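Local coordinates for cysteine desulfurase (PDB 6A6E), which probably uses pyridoxal-5'-phosphate to strip sulfur from cysteine, leaving alanine and a protein-bound persulfide, as SufS desulfurases do, at residues 123-128 with 148-153; 109-114 with 138-143; 178-183 with 203-208; 162-167 with 192-197. All blocks are in the same frame, centred on the assembly; numbering follows the deposited sequence.

Contact 1 of 4, residues 123-128 with 148-153; sequences EDTVLI and GFKVAY
Ile128 holds CG1 between its backbone N and carbonyl carbon (chi1 62°), while Tyr153 sets its ring beside the backbone N (chi1 -68°). The two side chains therefore run alongside each other in the same direction, with Ile128 CG1 3.6 Å from Tyr153 CE2. On the same face Ile128 CD1 meets Val151 CG1 at 4.0 Å, and Val126 CG2 rests 3.6 Å from Phe149 CD1. On the other face a small residue suits the place between Thr125 and Leu127: Ala152 CB is 3.8 Å from Thr125 CG2 and also touches Leu127 CD1. Between these two layers run two parallel strands, the ends of a beta-alpha-beta unit crossing over through helix 138-147; strand 150-154 forms one margin of the chain's larger sheet. Val126 reaches past its partner Val151 to the residues before and after it, giving N-H to Lys150 O (2.9 Å) and accepting from Ala152 N, and Ile128 N bonds to Ala152 O. At the start Glu123 N donates to Gly148 O at 3.0 Å from well above the carbonyl plane; positive phi favours glycine at this helix exit. With an alanine in place of Tyr153, Ile128 CG1 and CD1 would probably lose packing, and Phe271 of the second subunit both its edge-to-face ring and the hydroxyl bonded to its O. Asp124 OD2 forms a salt bridge with Lys178.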
loop_
_atom_site.group_PDB
_atom_site.type_symbol
_atom_site.label_atom_id
_atom_site.label_comp_id
_atom_site.label_asym_id
_atom_site.label_seq_id
_atom_site.Cartn_x
_atom_site.Cartn_y
_atom_site.Cartn_z
ATOM N N GLU A 123 1.533 -21.151 -23.418
ATOM C CA GLU A 123 2.569 -21.371 -24.434
ATOM C C GLU A 123 3.223 -20.140 -25.119
ATOM O O GLU A 123 4.104 -20.324 -25.958
ATOM C CB GLU A 123 2.023 -22.338 -25.504
ATOM C CG GLU A 123 1.389 -23.575 -24.882
ATOM C CD GLU A 123 1.589 -24.788 -25.729
ATOM O OE1 GLU A 123 1.286 -24.695 -26.945
ATOM O OE2 GLU A 123 2.060 -25.810 -25.175
ATOM N N ASP A 124 2.827 -18.903 -24.779
ATOM C CA ASP A 124 3.744 -17.780 -24.965
ATOM C C ASP A 124 4.903 -17.964 -24.004
ATOM O O ASP A 124 4.821 -18.720 -23.025
ATOM C CB ASP A 124 3.092 -16.453 -24.669
ATOM C CG ASP A 124 2.160 -16.008 -25.749
ATOM O OD1 ASP A 124 2.242 -16.520 -26.865
ATOM O OD2 ASP A 124 1.323 -15.142 -25.482
ATOM N N THR A 125 5.968 -17.246 -24.265
ATOM C CA THR A 125 7.143 -17.297 -23.371
ATOM C C THR A 125 7.392 -15.921 -22.817
ATOM O O THR A 125 7.261 -14.936 -23.550
ATOM C CB THR A 125 8.425 -17.726 -24.126
ATOM O OG1 THR A 125 8.240 -19.051 -24.572
ATOM C CG2 THR A 125 9.681 -17.689 -23.261
ATOM N N VAL A 126 7.700 -15.898 -21.515
ATOM C CA VAL A 126 8.187 -14.754 -20.821
ATOM C C VAL A 126 9.653 -15.002 -20.621
ATOM O O VAL A 126 10.008 -15.995 -20.015
ATOM C CB VAL A 126 7.584 -14.590 -19.376
ATOM C CG1 VAL A 126 8.132 -13.318 -18.755
ATOM C CG2 VAL A 126 6.091 -14.490 -19.452
ATOM N N LEU A 127 10.470 -14.051 -21.028
ATOM C CA LEU A 127 11.905 -14.100 -20.824
ATOM C C LEU A 127 12.318 -13.146 -19.695
ATOM O O LEU A 127 12.122 -11.928 -19.788
ATOM C CB LEU A 127 12.620 -13.637 -22.083
ATOM C CG LEU A 127 14.150 -13.562 -22.057
ATOM C CD1 LEU A 127 14.710 -14.953 -21.790
ATOM C CD2 LEU A 127 14.660 -13.023 -23.399
ATOM N N ILE A 128 12.972 -13.695 -18.676
ATOM C CA ILE A 128 13.584 -12.888 -17.604
ATOM C C ILE A 128 15.074 -13.174 -17.506
ATOM O O ILE A 128 15.588 -13.860 -18.342
ATOM C CB ILE A 128 12.866 -13.124 -16.267
ATOM C CG1 ILE A 128 12.960 -14.556 -15.810
ATOM C CG2 ILE A 128 11.392 -12.750 -16.396
ATOM C CD1 ILE A 128 12.189 -14.811 -14.511
ATOM N N GLY A 148 -0.400 -21.072 -17.818
ATOM C CA GLY A 148 0.235 -21.903 -18.847
ATOM C C GLY A 148 1.398 -21.354 -19.677
ATOM O O GLY A 148 1.900 -22.069 -20.573
ATOM N N PHE A 149 1.849 -20.111 -19.431
ATOM C CA PHE A 149 2.943 -19.564 -20.254
ATOM C C PHE A 149 4.206 -20.242 -19.773
ATOM O O PHE A 149 4.171 -20.895 -18.754
ATOM C CB PHE A 149 3.049 -18.032 -20.192
ATOM C CG PHE A 149 3.094 -17.469 -18.786
ATOM C CD1 PHE A 149 4.290 -17.313 -18.144
ATOM C CD2 PHE A 149 1.933 -17.109 -18.124
ATOM C CE1 PHE A 149 4.361 -16.783 -16.868
ATOM C CE2 PHE A 149 1.990 -16.535 -16.843
ATOM C CZ PHE A 149 3.198 -16.406 -16.217
ATOM N N LYS A 150 5.305 -20.043 -20.490
ATOM C CA LYS A 150 6.576 -20.632 -20.147
ATOM C C LYS A 150 7.497 -19.505 -19.745
ATOM O O LYS A 150 7.331 -18.387 -20.170
ATOM C CB LYS A 150 7.200 -21.321 -21.355
ATOM C CG LYS A 150 6.332 -22.386 -21.988
ATOM C CD LYS A 150 7.046 -23.033 -23.193
ATOM C CE LYS A 150 6.008 -23.593 -24.178
ATOM N NZ LYS A 150 6.567 -24.204 -25.426
ATOM N N VAL A 151 8.462 -19.825 -18.922
ATOM C CA VAL A 151 9.454 -18.852 -18.508
ATOM C C VAL A 151 10.835 -19.307 -19.000
ATOM O O VAL A 151 11.216 -20.475 -18.802
ATOM C CB VAL A 151 9.460 -18.773 -16.980
ATOM C CG1 VAL A 151 10.504 -17.798 -16.514
ATOM C CG2 VAL A 151 8.043 -18.364 -16.470
ATOM N N ALA A 152 11.592 -18.379 -19.563
ATOM C CA ALA A 152 12.969 -18.645 -20.062
ATOM C C ALA A 152 13.869 -17.593 -19.504
ATOM O O ALA A 152 13.390 -16.519 -19.095
ATOM C CB ALA A 152 12.980 -18.577 -21.572
ATOM N N TYR A 153 15.161 -17.887 -19.425
ATOM C CA TYR A 153 16.115 -16.979 -18.788
ATOM C C TYR A 153 17.258 -16.561 -19.688
ATOM O O TYR A 153 17.761 -17.375 -20.421
ATOM C CB TYR A 153 16.746 -17.666 -17.589
ATOM C CG TYR A 153 15.778 -17.913 -16.473
ATOM C CD1 TYR A 153 14.938 -19.021 -16.481
ATOM C CD2 TYR A 153 15.718 -17.054 -15.395
ATOM C CE1 TYR A 153 14.047 -19.265 -15.446
ATOM C CE2 TYR A 153 14.846 -17.292 -14.364
ATOM C CZ TYR A 153 14.011 -18.383 -14.380
ATOM O OH TYR A 153 13.151 -18.615 -13.300
#

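Contact 2 of 4, residues 109-114 with 138-143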
loop_
_atom_site.group_PDB
_atom_site.type_symbol
_atom_site.label_atom_id
_atom_site.label_comp_id
_atom_site.label_asym_id
_atom_site.label_seq_id
_atom_site.Cartn_x
_atom_site.Cartn_y
_atom_site.Cartn_z
ATOM N N PHE A 109 0.821 -6.940 -10.748
ATOM C CA PHE A 109 -0.195 -6.261 -11.526
ATOM C C PHE A 109 0.018 -6.635 -13.021
ATOM O O PHE A 109 -0.929 -7.036 -13.736
ATOM C CB PHE A 109 -0.069 -4.778 -11.238
ATOM C CG PHE A 109 -0.892 -3.844 -12.084
ATOM C CD1 PHE A 109 -0.921 -3.910 -13.480
ATOM C CD2 PHE A 109 -1.506 -2.762 -11.471
ATOM C CE1 PHE A 109 -1.640 -2.991 -14.239
ATOM C CE2 PHE A 109 -2.220 -1.827 -12.223
ATOM C CZ PHE A 109 -2.303 -1.969 -13.613
ATOM N N LEU A 110 1.254 -6.549 -13.480
ATOM C CA LEU A 110 1.540 -6.806 -14.904
ATOM C C LEU A 110 1.275 -8.262 -15.307
ATOM O O LEU A 110 0.642 -8.489 -16.326
ATOM C CB LEU A 110 2.959 -6.356 -15.258
ATOM C CG LEU A 110 3.106 -4.858 -15.192
ATOM C CD1 LEU A 110 4.529 -4.414 -15.409
ATOM C CD2 LEU A 110 2.221 -4.208 -16.267
ATOM N N VAL A 111 1.759 -9.222 -14.538
ATOM C CA VAL A 111 1.590 -10.610 -14.906
ATOM C C VAL A 111 0.100 -10.937 -15.018
ATOM O O VAL A 111 -0.344 -11.518 -16.038
ATOM C CB VAL A 111 2.160 -11.636 -13.863
ATOM C CG1 VAL A 111 1.974 -13.048 -14.405
ATOM C CG2 VAL A 111 3.596 -11.407 -13.567
ATOM N N ASN A 112 -0.653 -10.589 -13.968
ATOM C CA ASN A 112 -2.053 -10.861 -13.937
ATOM C C ASN A 112 -2.805 -10.075 -15.013
ATOM O O ASN A 112 -3.742 -10.657 -15.662
ATOM C CB ASN A 112 -2.710 -10.608 -12.563
ATOM C CG ASN A 112 -2.288 -11.576 -11.534
ATOM O OD1 ASN A 112 -2.861 -12.671 -11.435
ATOM N ND2 ASN A 112 -1.263 -11.187 -10.704
ATOM N N SER A 113 -2.527 -8.780 -15.163
ATOM C CA SER A 113 -3.245 -8.017 -16.165
ATOM C C SER A 113 -2.861 -8.502 -17.593
ATOM O O SER A 113 -3.731 -8.603 -18.445
ATOM C CB SER A 113 -3.044 -6.504 -16.081
ATOM O OG SER A 113 -3.597 -6.028 -14.814
ATOM N N LEU A 114 -1.593 -8.774 -17.867
ATOM C CA LEU A 114 -1.257 -9.285 -19.229
ATOM C C LEU A 114 -2.017 -10.592 -19.563
ATOM O O LEU A 114 -2.493 -10.751 -20.693
ATOM C CB LEU A 114 0.222 -9.387 -19.451
ATOM C CG LEU A 114 0.925 -8.018 -19.437
ATOM C CD1 LEU A 114 2.386 -8.223 -19.165
ATOM C CD2 LEU A 114 0.747 -7.114 -20.634
ATOM N N VAL A 138 9.425 -14.795 -8.962
ATOM C CA VAL A 138 8.396 -15.659 -8.415
ATOM C C VAL A 138 7.028 -15.438 -9.021
ATOM O O VAL A 138 6.350 -16.427 -9.266
ATOM C CB VAL A 138 8.291 -15.553 -6.889
ATOM C CG1 VAL A 138 7.283 -16.562 -6.345
ATOM C CG2 VAL A 138 9.670 -15.781 -6.308
ATOM N N PRO A 139 6.609 -14.191 -9.314
ATOM C CA PRO A 139 5.282 -14.154 -9.918
ATOM C C PRO A 139 5.200 -14.912 -11.264
ATOM O O PRO A 139 4.236 -15.614 -11.521
ATOM C CB PRO A 139 5.010 -12.653 -10.132
ATOM C CG PRO A 139 5.955 -11.916 -9.262
ATOM C CD PRO A 139 7.145 -12.837 -9.063
ATOM N N TRP A 140 6.205 -14.732 -12.109
ATOM C CA TRP A 140 6.267 -15.396 -13.403
ATOM C C TRP A 140 6.303 -16.927 -13.241
ATOM O O TRP A 140 5.502 -17.609 -13.814
ATOM C CB TRP A 140 7.496 -14.911 -14.194
ATOM C CG TRP A 140 7.556 -13.414 -14.398
ATOM C CD1 TRP A 140 8.457 -12.556 -13.832
ATOM C CD2 TRP A 140 6.736 -12.614 -15.246
ATOM N NE1 TRP A 140 8.190 -11.267 -14.210
ATOM C CE2 TRP A 140 7.178 -11.290 -15.127
ATOM C CE3 TRP A 140 5.672 -12.883 -16.099
ATOM C CZ2 TRP A 140 6.561 -10.241 -15.805
ATOM C CZ3 TRP A 140 5.115 -11.862 -16.797
ATOM C CH2 TRP A 140 5.558 -10.564 -16.644
ATOM N N VAL A 141 7.174 -17.436 -12.383
ATOM C CA VAL A 141 7.345 -18.878 -12.241
ATOM C C VAL A 141 6.097 -19.487 -11.623
ATOM O O VAL A 141 5.546 -20.459 -12.154
ATOM C CB VAL A 141 8.550 -19.190 -11.382
ATOM C CG1 VAL A 141 8.588 -20.644 -10.981
ATOM C CG2 VAL A 141 9.826 -18.713 -12.081
ATOM N N ARG A 142 5.560 -18.894 -10.559
ATOM C CA ARG A 142 4.337 -19.433 -9.984
ATOM C C ARG A 142 3.098 -19.259 -10.874
ATOM O O ARG A 142 2.302 -20.200 -11.051
ATOM C CB ARG A 142 4.019 -18.835 -8.615
ATOM C CG ARG A 142 2.778 -19.486 -7.944
ATOM C CD ARG A 142 2.992 -20.991 -7.734
ATOM N NE ARG A 142 1.958 -21.594 -6.932
ATOM C CZ ARG A 142 2.034 -22.825 -6.408
ATOM N NH1 ARG A 142 3.055 -23.641 -6.665
ATOM N NH2 ARG A 142 1.084 -23.241 -5.597
ATOM N N LEU A 143 2.885 -18.071 -11.419
ATOM C CA LEU A 143 1.719 -17.912 -12.235
ATOM C C LEU A 143 1.748 -18.678 -13.586
ATOM O O LEU A 143 0.650 -18.960 -14.140
ATOM C CB LEU A 143 1.279 -16.474 -12.411
ATOM C CG LEU A 143 0.754 -15.756 -11.150
ATOM C CD1 LEU A 143 0.699 -14.277 -11.445
ATOM C CD2 LEU A 143 -0.586 -16.264 -10.708
#
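One face of the Trp140 six-membered ring receives Val111 CG2, which stands 3.5 Å from the ring centroid and only 8° off its normal, a CH-pi contact; the opposite face lies against Val126 CG1 of strand 125-129. Further round the indole, NE1 donates to Asn136 OD1, which helps fix the ring's rotation. Val111 divides its two methyls: with CG1 opposite the backbone N (chi1 -177°), CG2 goes to the indole while CG1 meets Leu143 CD1 at 3.4 Å, tighter than usual for two carbons. Pro139 CB also touches Val111 CG2. A compact, branched valine suits a place where helices 103-116 and 138-147 pack on the same side of the central sheet, the axes of their short segments 10.0 Å apart at closest and inclined at 35°. Leu143 CD1 also lies 3.7 Å from Asn112 ND2. Both ends of that buried amide are bonded, ND2 giving to Asn108 O one turn back and OD1 pairing with Tyr147 OH of the other helix. With a leucine in place of Trp140, Val111 CG2 would probably be less closely packed and Asn136 OD1 would lack its indole donor. Tyr261 of the second subunit also packs on Leu143.

Contact 3 of 4, residues 178-183 with 203-208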
loop_
_atom_site.group_PDB
_atom_site.type_symbol
_atom_site.label_atom_id
_atom_site.label_comp_id
_atom_site.label_asym_id
_atom_site.label_seq_id
_atom_site.Cartn_x
_atom_site.Cartn_y
_atom_site.Cartn_z
ATOM N N LYS A 178 6.999 -13.196 -25.938
ATOM C CA LYS A 178 5.849 -12.329 -25.842
ATOM C C LYS A 178 6.137 -11.182 -24.837
ATOM O O LYS A 178 5.764 -10.018 -25.078
ATOM C CB LYS A 178 4.591 -13.130 -25.482
ATOM C CG LYS A 178 3.307 -12.315 -25.588
ATOM C CD LYS A 178 3.074 -11.837 -27.037
ATOM C CE LYS A 178 1.631 -11.815 -27.455
ATOM N NZ LYS A 178 1.072 -13.200 -27.379
ATOM N N VAL A 179 6.850 -11.502 -23.763
ATOM C CA VAL A 179 7.197 -10.523 -22.698
ATOM C C VAL A 179 8.662 -10.720 -22.312
ATOM O O VAL A 179 9.128 -11.854 -22.218
ATOM C CB VAL A 179 6.302 -10.728 -21.440
ATOM C CG1 VAL A 179 6.714 -9.835 -20.279
ATOM C CG2 VAL A 179 4.895 -10.428 -21.830
ATOM N N VAL A 180 9.371 -9.612 -22.121
ATOM C CA VAL A 180 10.712 -9.607 -21.561
ATOM C C VAL A 180 10.615 -8.740 -20.265
ATOM O O VAL A 180 10.171 -7.584 -20.327
ATOM C CB VAL A 180 11.739 -8.972 -22.525
ATOM C CG1 VAL A 180 13.123 -8.803 -21.908
ATOM C CG2 VAL A 180 11.924 -9.842 -23.762
ATOM N N SER A 181 10.994 -9.289 -19.120
ATOM C CA SER A 181 11.014 -8.525 -17.875
ATOM C C SER A 181 12.376 -8.614 -17.296
ATOM O O SER A 181 12.827 -9.679 -16.960
ATOM C CB SER A 181 9.987 -9.058 -16.880
ATOM O OG SER A 181 9.757 -8.151 -15.802
ATOM N N ILE A 182 13.034 -7.494 -17.133
ATOM C CA ILE A 182 14.368 -7.545 -16.669
ATOM C C ILE A 182 14.658 -6.424 -15.697
ATOM O O ILE A 182 14.051 -5.359 -15.812
ATOM C CB ILE A 182 15.357 -7.459 -17.905
ATOM C CG1 ILE A 182 16.788 -7.754 -17.429
ATOM C CG2 ILE A 182 15.273 -6.107 -18.587
ATOM C CD1 ILE A 182 17.753 -8.091 -18.540
ATOM N N THR A 183 15.628 -6.647 -14.803
ATOM C CA THR A 183 16.044 -5.641 -13.871
ATOM C C THR A 183 16.809 -4.528 -14.582
ATOM O O THR A 183 17.506 -4.737 -15.559
ATOM C CB THR A 183 16.918 -6.226 -12.734
ATOM O OG1 THR A 183 17.205 -5.189 -11.818
ATOM C CG2 THR A 183 18.263 -6.836 -13.243
ATOM N N LYS A 203 12.512 -6.664 -30.139
ATOM C CA LYS A 203 11.820 -5.500 -30.643
ATOM C C LYS A 203 10.292 -5.628 -30.552
ATOM O O LYS A 203 9.616 -4.645 -30.307
ATOM C CB LYS A 203 12.270 -5.279 -32.083
ATOM C CG LYS A 203 11.821 -3.975 -32.624
ATOM C CD LYS A 203 12.706 -2.848 -32.255
ATOM C CE LYS A 203 12.130 -1.650 -32.971
ATOM N NZ LYS A 203 12.766 -0.417 -32.466
ATOM N N ASN A 204 9.776 -6.841 -30.702
ATOM C CA ASN A 204 8.353 -7.131 -30.605
ATOM C C ASN A 204 7.836 -7.498 -29.229
ATOM O O ASN A 204 6.646 -7.769 -29.106
ATOM C CB ASN A 204 8.005 -8.335 -31.445
ATOM C CG ASN A 204 7.961 -8.008 -32.875
ATOM O OD1 ASN A 204 7.185 -7.172 -33.268
ATOM N ND2 ASN A 204 8.850 -8.616 -33.662
ATOM N N ALA A 205 8.695 -7.550 -28.215
ATOM C CA ALA A 205 8.241 -7.993 -26.886
ATOM C C ALA A 205 7.597 -6.839 -26.143
ATOM O O ALA A 205 7.863 -5.677 -26.443
ATOM C CB ALA A 205 9.371 -8.614 -26.095
ATOM N N THR A 206 6.681 -7.153 -25.247
ATOM C CA THR A 206 6.293 -6.203 -24.174
ATOM C C THR A 206 7.457 -6.209 -23.234
ATOM O O THR A 206 7.770 -7.244 -22.603
ATOM C CB THR A 206 5.022 -6.647 -23.438
ATOM O OG1 THR A 206 3.937 -6.562 -24.340
ATOM C CG2 THR A 206 4.671 -5.725 -22.255
ATOM N N LEU A 207 8.117 -5.072 -23.150
ATOM C CA LEU A 207 9.275 -4.902 -22.280
ATOM C C LEU A 207 8.969 -4.176 -20.920
ATOM O O LEU A 207 8.611 -2.972 -20.866
ATOM C CB LEU A 207 10.401 -4.195 -23.034
ATOM C CG LEU A 207 11.683 -3.870 -22.257
ATOM C CD1 LEU A 207 12.418 -5.071 -21.687
ATOM C CD2 LEU A 207 12.598 -3.092 -23.181
ATOM N N ILE A 208 9.223 -4.920 -19.837
ATOM C CA ILE A 208 9.107 -4.446 -18.475
ATOM C C ILE A 208 10.491 -4.321 -17.841
ATOM O O ILE A 208 11.340 -5.255 -17.905
ATOM C CB ILE A 208 8.271 -5.453 -17.634
ATOM C CG1 ILE A 208 6.937 -5.682 -18.294
ATOM C CG2 ILE A 208 8.142 -4.952 -16.169
ATOM C CD1 ILE A 208 6.249 -6.946 -17.843
HETATM O O HOH W 1 3.923 -8.597 -25.971
#
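Val180 and Leu207 lie on paired parallel strands of a beta-alpha-beta unit, 179-183 and 206-210, neighbours within the central sheet, joined through helix 195-201, which packs on one face. The backbone ladder zigzags: Thr206 N gives to Lys178 O, Val180 N to Thr206 O at 2.9 Å, Ile208 N to Val180 O, and Ile182 N to Ile208 O. Where the strands begin, a water modelled close to both bridges Lys178 O, to which it donates, and Thr206 OG1. On one face Val180 straddles its neighbours, CG2 3.7 Å from Ala205 CB and CG1 3.8 Å from Leu207 CD1; Ile198 of the crossover helix packs over both Val180 and Leu207, and branched aliphatics fill this layer. On the other face Val179 CG1 meets Ile208 CD1 at 3.8 Å. Beside them Ser181 OG, swung opposite its backbone N (chi1 -166°), sits 3.6 Å from Ile208 CB. A small hydroxyl fits there next to Trp140, and its buried polarity is met by Asn136 OD1. The strands run on to Thr183 and Asp210, both in the pyridoxal-5'-phosphate pocket, so the pair is typical of the large domain of fold-type I enzymes, where the cofactor lies at the carboxyl ends of parallel strands.

Contact 4 of 4, residues 162-167 with 192-197; sequences ITNESI and EMPIEL
Ile162 and Met193 begin the apolar group of contacts, CG1 meeting CE at 3.7 Å with the two side chains crossing at about a right angle; a bend at chi2 (-56°) in the flexible methionine helps bring its methyl there. Ile167 ends with CD1 against the Pro194 ring, 3.6 Å from CG, and Leu197 CD2 lies looser at 4.3 Å from the same Ile167 CD1. A second kind is the polar group against hydrocarbon: Asn164 OD1 is 3.4 Å from Leu197 CD2 and 3.7 Å from Pro194 CG, with Asn164 and Pro194 passing alongside each other, running opposite ways, at the exposed side. The third kind lies within each segment and shapes its helix start. Thr163, the N-cap of helix 164-173, accepts from Ser166 N on OG1 at 3.0 Å, a role its hydroxyl suits. Pro194 holds the N-cap position of helix 195-201 and centres an inverse gamma turn, where its ring restricts phi. With no hydrogen bond between the two segments, the chemistry implies that the two helix starts are fitted by shape, the buried Ile162, Ile167 and Met193 excluding water while Asn164 stays at the surface.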
loop_
_atom_site.group_PDB
_atom_site.type_symbol
_atom_site.label_atom_id
_atom_site.label_comp_id
_atom_site.label_asym_id
_atom_site.label_seq_id
_atom_site.Cartn_x
_atom_site.Cartn_y
_atom_site.Cartn_z
ATOM N N ILE A 162 25.517 -10.319 -16.681
ATOM C CA ILE A 162 24.739 -10.515 -17.911
ATOM C C ILE A 162 25.498 -9.750 -19.029
ATOM O O ILE A 162 25.499 -8.532 -19.047
ATOM C CB ILE A 162 23.314 -9.940 -17.798
ATOM C CG1 ILE A 162 22.553 -10.597 -16.667
ATOM C CG2 ILE A 162 22.578 -10.037 -19.149
ATOM C CD1 ILE A 162 22.034 -11.955 -16.980
ATOM N N THR A 163 26.200 -10.470 -19.903
ATOM C CA THR A 163 27.016 -9.836 -20.948
ATOM C C THR A 163 26.144 -9.508 -22.133
ATOM O O THR A 163 25.094 -10.125 -22.324
ATOM C CB THR A 163 28.188 -10.771 -21.410
ATOM O OG1 THR A 163 27.644 -11.951 -22.006
ATOM C CG2 THR A 163 29.035 -11.131 -20.239
ATOM N N ASN A 164 26.563 -8.511 -22.906
ATOM C CA ASN A 164 25.917 -8.200 -24.200
ATOM C C ASN A 164 25.816 -9.403 -25.084
ATOM O O ASN A 164 24.774 -9.619 -25.744
ATOM C CB ASN A 164 26.678 -7.092 -24.943
ATOM C CG ASN A 164 26.443 -5.741 -24.361
ATOM O OD1 ASN A 164 25.758 -5.606 -23.334
ATOM N ND2 ASN A 164 26.959 -4.700 -25.039
ATOM N N GLU A 165 26.867 -10.221 -25.084
ATOM C CA GLU A 165 26.845 -11.472 -25.862
ATOM C C GLU A 165 25.786 -12.434 -25.403
ATOM O O GLU A 165 25.084 -13.030 -26.263
ATOM C CB GLU A 165 28.215 -12.169 -25.859
ATOM C CG GLU A 165 28.323 -13.433 -26.700
ATOM C CD GLU A 165 27.913 -13.261 -28.187
ATOM O OE1 GLU A 165 28.058 -12.142 -28.807
ATOM O OE2 GLU A 165 27.431 -14.274 -28.769
ATOM N N SER A 166 25.637 -12.608 -24.079
ATOM C CA SER A 166 24.542 -13.461 -23.569
ATOM C C SER A 166 23.190 -12.962 -24.078
ATOM O O SER A 166 22.330 -13.737 -24.488
ATOM C CB SER A 166 24.535 -13.502 -22.034
ATOM O OG SER A 166 23.506 -14.398 -21.634
ATOM N N ILE A 167 23.010 -11.654 -24.093
ATOM C CA ILE A 167 21.726 -11.082 -24.579
ATOM C C ILE A 167 21.427 -11.397 -26.041
ATOM O O ILE A 167 20.374 -11.986 -26.370
ATOM C CB ILE A 167 21.664 -9.556 -24.325
ATOM C CG1 ILE A 167 21.462 -9.323 -22.812
ATOM C CG2 ILE A 167 20.453 -8.946 -25.015
ATOM C CD1 ILE A 167 21.940 -7.981 -22.404
ATOM N N GLU A 192 24.265 -2.286 -13.737
ATOM C CA GLU A 192 23.278 -1.577 -14.553
ATOM C C GLU A 192 23.144 -2.246 -15.929
ATOM O O GLU A 192 24.121 -2.424 -16.608
ATOM C CB GLU A 192 23.639 -0.109 -14.722
ATOM C CG GLU A 192 23.666 0.639 -13.376
ATOM C CD GLU A 192 24.057 2.112 -13.479
ATOM O OE1 GLU A 192 24.526 2.532 -14.556
ATOM O OE2 GLU A 192 23.907 2.868 -12.469
ATOM N N MET A 193 21.919 -2.629 -16.301
ATOM C CA MET A 193 21.681 -3.389 -17.494
ATOM C C MET A 193 21.562 -2.494 -18.750
ATOM O O MET A 193 21.099 -1.355 -18.677
ATOM C CB MET A 193 20.417 -4.255 -17.361
ATOM C CG MET A 193 20.479 -5.327 -16.275
ATOM S SD MET A 193 21.901 -6.475 -16.439
ATOM C CE MET A 193 21.833 -7.439 -14.921
ATOM N N PRO A 194 21.938 -3.050 -19.899
ATOM C CA PRO A 194 21.877 -2.364 -21.167
ATOM C C PRO A 194 20.436 -2.408 -21.682
ATOM O O PRO A 194 20.091 -3.131 -22.619
ATOM C CB PRO A 194 22.874 -3.174 -22.029
ATOM C CG PRO A 194 22.656 -4.573 -21.565
ATOM C CD PRO A 194 22.498 -4.412 -20.040
ATOM N N ILE A 195 19.576 -1.590 -21.085
ATOM C CA ILE A 195 18.153 -1.600 -21.443
ATOM C C ILE A 195 17.837 -1.332 -22.936
ATOM O O ILE A 195 16.998 -2.052 -23.533
ATOM C CB ILE A 195 17.378 -0.564 -20.599
ATOM C CG1 ILE A 195 17.434 -0.972 -19.138
ATOM C CG2 ILE A 195 15.937 -0.496 -21.070
ATOM C CD1 ILE A 195 16.908 0.098 -18.197
ATOM N N GLU A 196 18.495 -0.346 -23.536
ATOM C CA GLU A 196 18.278 -0.066 -24.992
ATOM C C GLU A 196 18.704 -1.212 -25.909
ATOM O O GLU A 196 17.999 -1.567 -26.854
ATOM C CB GLU A 196 18.939 1.242 -25.375
ATOM C CG GLU A 196 18.192 2.390 -24.718
ATOM C CD GLU A 196 18.597 3.783 -25.170
ATOM O OE1 GLU A 196 18.829 3.980 -26.364
ATOM O OE2 GLU A 196 18.626 4.702 -24.328
ATOM N N LEU A 197 19.808 -1.861 -25.571
ATOM C CA LEU A 197 20.234 -3.041 -26.343
ATOM C C LEU A 197 19.155 -4.119 -26.207
ATOM O O LEU A 197 18.771 -4.764 -27.187
ATOM C CB LEU A 197 21.574 -3.522 -25.847
ATOM C CG LEU A 197 22.013 -4.878 -26.407
ATOM C CD1 LEU A 197 22.269 -4.829 -27.918
ATOM C CD2 LEU A 197 23.227 -5.351 -25.620
#

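In the fold
From the N terminus, 109-114 opens contact 2 and 123-128 opens contact 1 before 138-143 closes contact 2 and 148-153 contact 1, so these two loops cross. The pattern recurs further on: contact 4 opens at 162-167 and contact 3 at 178-183, then they close at 192-197 and 203-208. The two crossed pairs follow in series, and none nests in another. Contacts 1 and 3 join through adjacent strands 125-129 and 179-183, whose order in the sheet differs from that in the chain. Contact 2 lays its helices over one face of that sheet, with Trp140 touching both strand pairs, while contact 4 ties together the starts of two later helices.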